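PDB 5Z3K: glucosidase from Croceicoccus marinus, which probably hydrolyses O-glycosidic bonds, acting as a beta-glucosidase of glycoside hydrolase family 39. Local coordinates for residues D235-D238 / F239-A243; R247-V250 / D251-F255; A285-A288 / I289-D293. All blocks are in the same frame, centred on the assembly; numbering follows the deposited sequence.

All three contacts are local, each made within one unbroken run of chain, so none closes a long loop; they follow in series and neither nest nor cross. Interaction 1 lies where the loop after strand 223-229 turns into helix 238-252. Interaction 2 ends that same helix, its centre about 18 Å from the centre of interaction 1, before the chain returns to the barrel in strand 259-266. Interaction 3 lies toward the C-terminal end of the following barrel helix, 277-291. Its centre is about 9 Å from that of interaction 1, and the two touch, R240 reaching Y290. Interactions 2 and 3 stay apart, about 11 Å between nearest atoms.

Interaction 1 (D235-D238 / F239-A243); sequences DPMD and FRTIA
The selenium of M237 (selenomethionine) lies over one face of the R240 guanidinium, 3.4 Å above its plane and displaced toward the rim. SE is 3.6 Å from R240 NH1. The bend at chi2 (58°) brings SE back toward the helix, and that at chi3 sets where CE points. A long, polarisable side chain suits this place, since it can lie against a flat cation as well as against Y290 of helix 277-291. The guanidinium is further fixed by R240 NH2, which donates to the backbone oxygen of Y290; an alanine in place of R240 would probably leave SE without its flat partner and that carbonyl without this donor. T241 meets M237 at about a right angle, its OG1 4.0 Å from M237 CG. On another flank, F239 CD2 approaches P236 O at 3.6 Å; this oxygen also accepts from a water that lies in plane at the ring edge, while W265 meets the ring edge-to-face. D238 sends its carboxylate away to S233 and W228. T241 N bonds to M237 O at 3.2 Å and I242 N to D238 O at 2.8 Å. A short carboxylate suits D235, just ahead of the helix, its OD1 accepting from M237 N at 3.0 Å from above the carboxylate plane. This capping bond and the type I turn D235-D238 make the arrangement a helix start, here opening a helix of the TIM barrel.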
loop_
_atom_site.group_PDB
_atom_site.type_symbol
_atom_site.label_atom_id
_atom_site.label_comp_id
_atom_site.label_asym_id
_atom_site.label_seq_id
_atom_site.Cartn_x
_atom_site.Cartn_y
_atom_site.Cartn_z
ATOM N N ASP A 235 13.709 1.592 -9.053
ATOM C CA ASP A 235 13.927 2.962 -8.585
ATOM C C ASP A 235 12.821 3.328 -7.604
ATOM O O ASP A 235 11.652 3.440 -8.015
ATOM C CB ASP A 235 13.944 3.939 -9.773
ATOM C CG ASP A 235 14.345 5.365 -9.381
ATOM O OD1 ASP A 235 14.428 5.656 -8.169
ATOM O OD2 ASP A 235 14.595 6.198 -10.304
ATOM N N PRO A 236 13.123 3.523 -6.312
ATOM C CA PRO A 236 12.050 3.822 -5.343
ATOM C C PRO A 236 11.392 5.169 -5.572
ATOM O O PRO A 236 10.336 5.435 -4.979
ATOM C CB PRO A 236 12.771 3.765 -3.982
ATOM C CG PRO A 236 14.208 4.081 -4.312
ATOM C CD PRO A 236 14.448 3.455 -5.672
HETATM N N MSE A 237 11.976 6.023 -6.413
HETATM C CA MSE A 237 11.375 7.300 -6.762
HETATM C C MSE A 237 10.128 7.145 -7.650
HETATM O O MSE A 237 9.308 8.056 -7.705
HETATM C CB MSE A 237 12.420 8.197 -7.453
HETATM C CG MSE A 237 12.000 9.665 -7.650
HETATM SE SE MSE A 237 11.530 10.609 -5.979
HETATM C CE MSE A 237 13.309 10.755 -5.165
ATOM N N ASP A 238 9.972 5.985 -8.305
ATOM C CA ASP A 238 8.940 5.838 -9.340
ATOM C C ASP A 238 7.554 6.242 -8.851
ATOM O O ASP A 238 6.774 6.850 -9.595
ATOM C CB ASP A 238 8.873 4.393 -9.833
ATOM C CG ASP A 238 9.877 4.086 -10.906
ATOM O OD1 ASP A 238 10.791 4.920 -11.142
ATOM O OD2 ASP A 238 9.771 2.974 -11.479
ATOM N N PHE A 239 7.214 5.890 -7.613
ATOM C CA PHE A 239 5.838 6.101 -7.173
ATOM C C PHE A 239 5.496 7.581 -7.102
ATOM O O PHE A 239 4.383 7.983 -7.467
ATOM C CB PHE A 239 5.636 5.366 -5.857
ATOM C CG PHE A 239 6.111 3.962 -5.948
ATOM C CD1 PHE A 239 5.386 3.025 -6.677
ATOM C CD2 PHE A 239 7.324 3.597 -5.407
ATOM C CE1 PHE A 239 5.846 1.736 -6.819
ATOM C CE2 PHE A 239 7.795 2.311 -5.544
ATOM C CZ PHE A 239 7.066 1.379 -6.246
ATOM N N ARG A 240 6.453 8.414 -6.695
ATOM C CA ARG A 240 6.237 9.860 -6.743
ATOM C C ARG A 240 6.101 10.335 -8.181
ATOM O O ARG A 240 5.191 11.110 -8.508
ATOM C CB ARG A 240 7.389 10.602 -6.060
ATOM C CG ARG A 240 7.242 12.113 -6.169
ATOM C CD ARG A 240 8.526 12.836 -5.792
ATOM N NE ARG A 240 8.892 12.617 -4.393
ATOM C CZ ARG A 240 9.994 13.121 -3.836
ATOM N NH1 ARG A 240 10.823 13.867 -4.569
ATOM N NH2 ARG A 240 10.270 12.884 -2.562
ATOM N N THR A 241 7.001 9.870 -9.053
ATOM C CA THR A 241 6.969 10.269 -10.463
ATOM C C THR A 241 5.638 9.909 -11.118
ATOM O O THR A 241 5.041 10.736 -11.819
ATOM C CB THR A 241 8.127 9.622 -11.223
ATOM O OG1 THR A 241 9.362 10.023 -10.628
ATOM C CG2 THR A 241 8.121 10.040 -12.702
ATOM N N ILE A 242 5.151 8.682 -10.904
ATOM C CA ILE A 242 3.897 8.297 -11.556
ATOM C C ILE A 242 2.732 9.107 -11.000
ATOM O O ILE A 242 1.861 9.572 -11.749
ATOM C CB ILE A 242 3.633 6.785 -11.417
ATOM C CG1 ILE A 242 4.818 5.958 -11.925
ATOM C CG2 ILE A 242 2.356 6.404 -12.169
ATOM C CD1 ILE A 242 5.154 6.201 -13.372
ATOM N N ALA A 243 2.694 9.292 -9.675
ATOM C CA ALA A 243 1.568 9.979 -9.054
ATOM C C ALA A 243 1.433 11.398 -9.580
ATOM O O ALA A 243 0.317 11.903 -9.738
ATOM C CB ALA A 243 1.727 9.996 -7.529
HETATM O O HOH W 1 8.229 7.008 -4.185
#

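Interaction 2 (R247-V250 / D251-F255); sequences RAIV and DKYGF
The planes of the R247 guanidinium and D251 carboxylate are turned 21° from each other, OD1 meeting the guanidinium obliquely, although the side chains cross at about a right angle. D251 OD1 takes weak bonds from both R247 NE and R247 NH2, each 3.1 Å long, in a salt bridge one helical turn apart. The R247 chain, bent at chi2 and chi3, swings the charged group round to D251; its NH1 is held by the carbonyl of T258. At the guanidinium edge, near its plane, sits F255 O. The Y253 ring has I249 O at its edge, in plane, with CD1 3.2 Å from that oxygen, and F255 likewise turns a ring edge to V250 O. V250 O belongs to a Schellman motif that ends helix 238-252: F255 N bonds to it at 3.3 Å, and G254 N to D251 O at 2.8 Å. G254 is the C-prime residue, and its positive phi (83°) is one that glycine adopts easily. V250 O is gripped twice, Y253 N reaching it at 3.2 Å from the face opposite to F255 N. Branched, apolar V250 suits the inner side of this turn, where its CG1 packs 3.6 Å from F255 CB and the side chain also touches L260 of strand 259-266. I249 CG2 lies 4.3 Å from Y253 CE1, and both side chains rest on L211 of helix 208-216.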
loop_
_atom_site.group_PDB
_atom_site.type_symbol
_atom_site.label_atom_id
_atom_site.label_comp_id
_atom_site.label_asym_id
_atom_site.label_seq_id
_atom_site.Cartn_x
_atom_site.Cartn_y
_atom_site.Cartn_z
ATOM N N ARG A 247 -1.939 12.661 -11.223
ATOM C CA ARG A 247 -2.564 13.863 -10.694
ATOM C C ARG A 247 -2.912 14.836 -11.808
ATOM O O ARG A 247 -4.022 15.380 -11.841
ATOM C CB ARG A 247 -1.629 14.531 -9.683
ATOM C CG ARG A 247 -2.213 15.805 -9.094
ATOM C CD ARG A 247 -3.180 15.459 -7.984
ATOM N NE ARG A 247 -4.563 15.419 -8.451
ATOM C CZ ARG A 247 -5.571 14.876 -7.772
ATOM N NH1 ARG A 247 -5.352 14.306 -6.590
ATOM N NH2 ARG A 247 -6.805 14.901 -8.279
ATOM N N ALA A 248 -1.992 15.032 -12.754
ATOM C CA ALA A 248 -2.237 15.981 -13.846
ATOM C C ALA A 248 -3.389 15.537 -14.750
ATOM O O ALA A 248 -4.170 16.373 -15.221
ATOM C CB ALA A 248 -0.962 16.171 -14.664
ATOM N N ILE A 249 -3.498 14.235 -15.027
ATOM C CA ILE A 249 -4.577 13.753 -15.894
ATOM C C ILE A 249 -5.917 13.836 -15.176
ATOM O O ILE A 249 -6.935 14.226 -15.766
ATOM C CB ILE A 249 -4.281 12.322 -16.373
ATOM C CG1 ILE A 249 -3.076 12.309 -17.301
ATOM C CG2 ILE A 249 -5.498 11.702 -17.063
ATOM C CD1 ILE A 249 -2.439 10.968 -17.398
ATOM N N VAL A 250 -5.944 13.470 -13.893
ATOM C CA VAL A 250 -7.182 13.560 -13.126
ATOM C C VAL A 250 -7.637 15.012 -13.008
ATOM O O VAL A 250 -8.829 15.317 -13.143
ATOM C CB VAL A 250 -7.000 12.899 -11.746
ATOM C CG1 VAL A 250 -8.212 13.148 -10.872
ATOM C CG2 VAL A 250 -6.760 11.402 -11.919
ATOM N N ASP A 251 -6.703 15.931 -12.756
ATOM C CA ASP A 251 -7.088 17.339 -12.655
ATOM C C ASP A 251 -7.621 17.861 -13.985
ATOM O O ASP A 251 -8.517 18.715 -14.012
ATOM C CB ASP A 251 -5.898 18.192 -12.219
ATOM C CG ASP A 251 -5.543 18.031 -10.750
ATOM O OD1 ASP A 251 -6.344 17.475 -9.959
ATOM O OD2 ASP A 251 -4.433 18.477 -10.391
ATOM N N LYS A 252 -7.116 17.356 -15.059
ATOM C CA LYS A 252 -7.503 17.785 -16.382
ATOM C C LYS A 252 -8.975 17.553 -16.609
ATOM O O LYS A 252 -9.550 18.234 -17.342
ATOM C CB LYS A 252 -6.648 17.091 -17.393
ATOM C CG LYS A 252 -6.920 17.320 -18.851
ATOM C CD LYS A 252 -6.257 16.244 -19.686
ATOM C CE LYS A 252 -4.771 16.390 -19.594
ATOM N NZ LYS A 252 -3.952 15.307 -20.176
ATOM N N TYR A 253 -9.545 16.532 -16.016
ATOM C CA TYR A 253 -10.974 16.263 -16.114
ATOM C C TYR A 253 -11.777 16.961 -15.028
ATOM O O TYR A 253 -12.952 16.630 -14.837
ATOM C CB TYR A 253 -11.238 14.755 -16.078
ATOM C CG TYR A 253 -10.848 14.077 -17.372
ATOM C CD1 TYR A 253 -9.527 13.743 -17.625
ATOM C CD2 TYR A 253 -11.795 13.810 -18.354
ATOM C CE1 TYR A 253 -9.156 13.144 -18.808
ATOM C CE2 TYR A 253 -11.433 13.205 -19.543
ATOM C CZ TYR A 253 -10.107 12.878 -19.762
ATOM O OH TYR A 253 -9.723 12.282 -20.940
ATOM N N GLY A 254 -11.180 17.919 -14.327
ATOM C CA GLY A 254 -11.866 18.693 -13.312
ATOM C C GLY A 254 -11.964 18.045 -11.946
ATOM O O GLY A 254 -12.557 18.643 -11.037
ATOM N N PHE A 255 -11.396 16.857 -11.763
ATOM C CA PHE A 255 -11.551 16.109 -10.512
ATOM C C PHE A 255 -10.463 16.506 -9.506
ATOM O O PHE A 255 -9.694 15.683 -9.002
ATOM C CB PHE A 255 -11.529 14.609 -10.790
ATOM C CG PHE A 255 -12.763 14.087 -11.479
ATOM C CD1 PHE A 255 -13.957 13.962 -10.789
ATOM C CD2 PHE A 255 -12.719 13.697 -12.811
ATOM C CE1 PHE A 255 -15.098 13.467 -11.416
ATOM C CE2 PHE A 255 -13.857 13.201 -13.446
ATOM C CZ PHE A 255 -15.046 13.091 -12.742
#

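Interaction 3 (A285-A288 / I289-D293); sequences AAAA and IYMQD
Regular i to i+4 backbone bonds join I289 N to A285 O, Y290 N to A286 O and, at 2.9 Å, M291 N to A287 O, whereas the next, Q292 N to A288 O, is weak. Over this ladder the small alanines let larger side chains fold back along the helix. The Y290 ring approaches A286 obliquely, CD2 3.2 Å from A286 O and CE2 4.2 Å from A286 CB, while its hydroxyl is hydrogen-bonded to D353 O and G356 N. M291 (selenomethionine) has CG between the backbone N and the carbonyl carbon (chi1 75°), and a further bend at chi3 carries CE over A287, 4.3 Å from A287 CB. I289 keeps CG1 beside its own backbone N, 3.3 Å from A285 O. A water donates to A288 O at 2.7 Å and accepts from Q292 NE2 at 3.0 Å; Q292 OE1 accepts from the backbone N of R21. An amide suits Q292, for it can donate and accept at once. In the barrel, helix 277-291 crosses from strand 259-266 to strand 298-301. A287 and M291 face F239 of helix 238-252, A285 and A288 meet V337 of helix 329-341, and I289 and Y290 pack on strand 357-363 of the second, mixed sheet.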
loop_
_atom_site.group_PDB
_atom_site.type_symbol
_atom_site.label_atom_id
_atom_site.label_comp_id
_atom_site.label_asym_id
_atom_site.label_seq_id
_atom_site.Cartn_x
_atom_site.Cartn_y
_atom_site.Cartn_z
ATOM N N ALA A 285 11.579 0.670 1.969
ATOM C CA ALA A 285 11.710 1.767 2.922
ATOM C C ALA A 285 11.997 3.089 2.207
ATOM O O ALA A 285 11.393 4.120 2.530
ATOM C CB ALA A 285 12.795 1.446 3.956
ATOM N N ALA A 286 12.904 3.085 1.228
ATOM C CA ALA A 286 13.158 4.319 0.484
ATOM C C ALA A 286 11.921 4.762 -0.292
ATOM O O ALA A 286 11.634 5.961 -0.382
ATOM C CB ALA A 286 14.346 4.145 -0.469
ATOM N N ALA A 287 11.168 3.814 -0.854
ATOM C CA ALA A 287 9.972 4.182 -1.613
ATOM C C ALA A 287 8.933 4.850 -0.721
ATOM O O ALA A 287 8.320 5.856 -1.101
ATOM C CB ALA A 287 9.370 2.944 -2.296
ATOM N N ALA A 288 8.695 4.275 0.465
ATOM C CA ALA A 288 7.796 4.903 1.426
ATOM C C ALA A 288 8.251 6.319 1.776
ATOM O O ALA A 288 7.434 7.241 1.842
ATOM C CB ALA A 288 7.706 4.043 2.687
ATOM N N ILE A 289 9.554 6.514 2.010
ATOM C CA ILE A 289 10.040 7.846 2.359
ATOM C C ILE A 289 9.808 8.812 1.206
ATOM O O ILE A 289 9.311 9.929 1.401
ATOM C CB ILE A 289 11.522 7.795 2.769
ATOM C CG1 ILE A 289 11.640 7.013 4.086
ATOM C CG2 ILE A 289 12.083 9.218 2.925
ATOM C CD1 ILE A 289 13.073 6.665 4.526
ATOM N N TYR A 290 10.158 8.398 -0.014
ATOM C CA TYR A 290 10.016 9.313 -1.141
ATOM C C TYR A 290 8.551 9.619 -1.435
ATOM O O TYR A 290 8.232 10.747 -1.822
ATOM C CB TYR A 290 10.703 8.750 -2.392
ATOM C CG TYR A 290 12.215 8.784 -2.305
ATOM C CD1 TYR A 290 12.874 9.872 -1.746
ATOM C CD2 TYR A 290 12.981 7.712 -2.761
ATOM C CE1 TYR A 290 14.261 9.897 -1.645
ATOM C CE2 TYR A 290 14.373 7.726 -2.659
ATOM C CZ TYR A 290 15.001 8.828 -2.109
ATOM O OH TYR A 290 16.373 8.846 -2.010
HETATM N N MSE A 291 7.643 8.661 -1.245
HETATM C CA MSE A 291 6.256 8.927 -1.615
HETATM C C MSE A 291 5.535 9.713 -0.524
HETATM O O MSE A 291 4.424 10.181 -0.736
HETATM C CB MSE A 291 5.507 7.623 -1.923
HETATM C CG MSE A 291 5.132 6.822 -0.694
HETATM SE SE MSE A 291 3.974 5.332 -1.181
HETATM C CE MSE A 291 5.259 4.184 -2.090
ATOM N N GLN A 292 6.162 9.865 0.649
ATOM C CA GLN A 292 5.568 10.713 1.679
ATOM C C GLN A 292 5.422 12.150 1.191
ATOM O O GLN A 292 4.521 12.871 1.633
ATOM C CB GLN A 292 6.408 10.651 2.960
ATOM C CG GLN A 292 5.940 11.561 4.108
ATOM C CD GLN A 292 4.672 11.093 4.822
ATOM O OE1 GLN A 292 4.054 11.863 5.562
ATOM N NE2 GLN A 292 4.283 9.832 4.614
ATOM N N ASP A 293 6.290 12.569 0.274
ATOM C CA ASP A 293 6.227 13.869 -0.388
ATOM C C ASP A 293 5.824 13.627 -1.845
ATOM O O ASP A 293 6.666 13.533 -2.739
ATOM C CB ASP A 293 7.576 14.577 -0.285
ATOM C CG ASP A 293 7.978 14.847 1.142
ATOM O OD1 ASP A 293 7.122 15.374 1.886
ATOM O OD2 ASP A 293 9.132 14.520 1.520
HETATM O O HOH W 2 4.987 7.459 2.922
#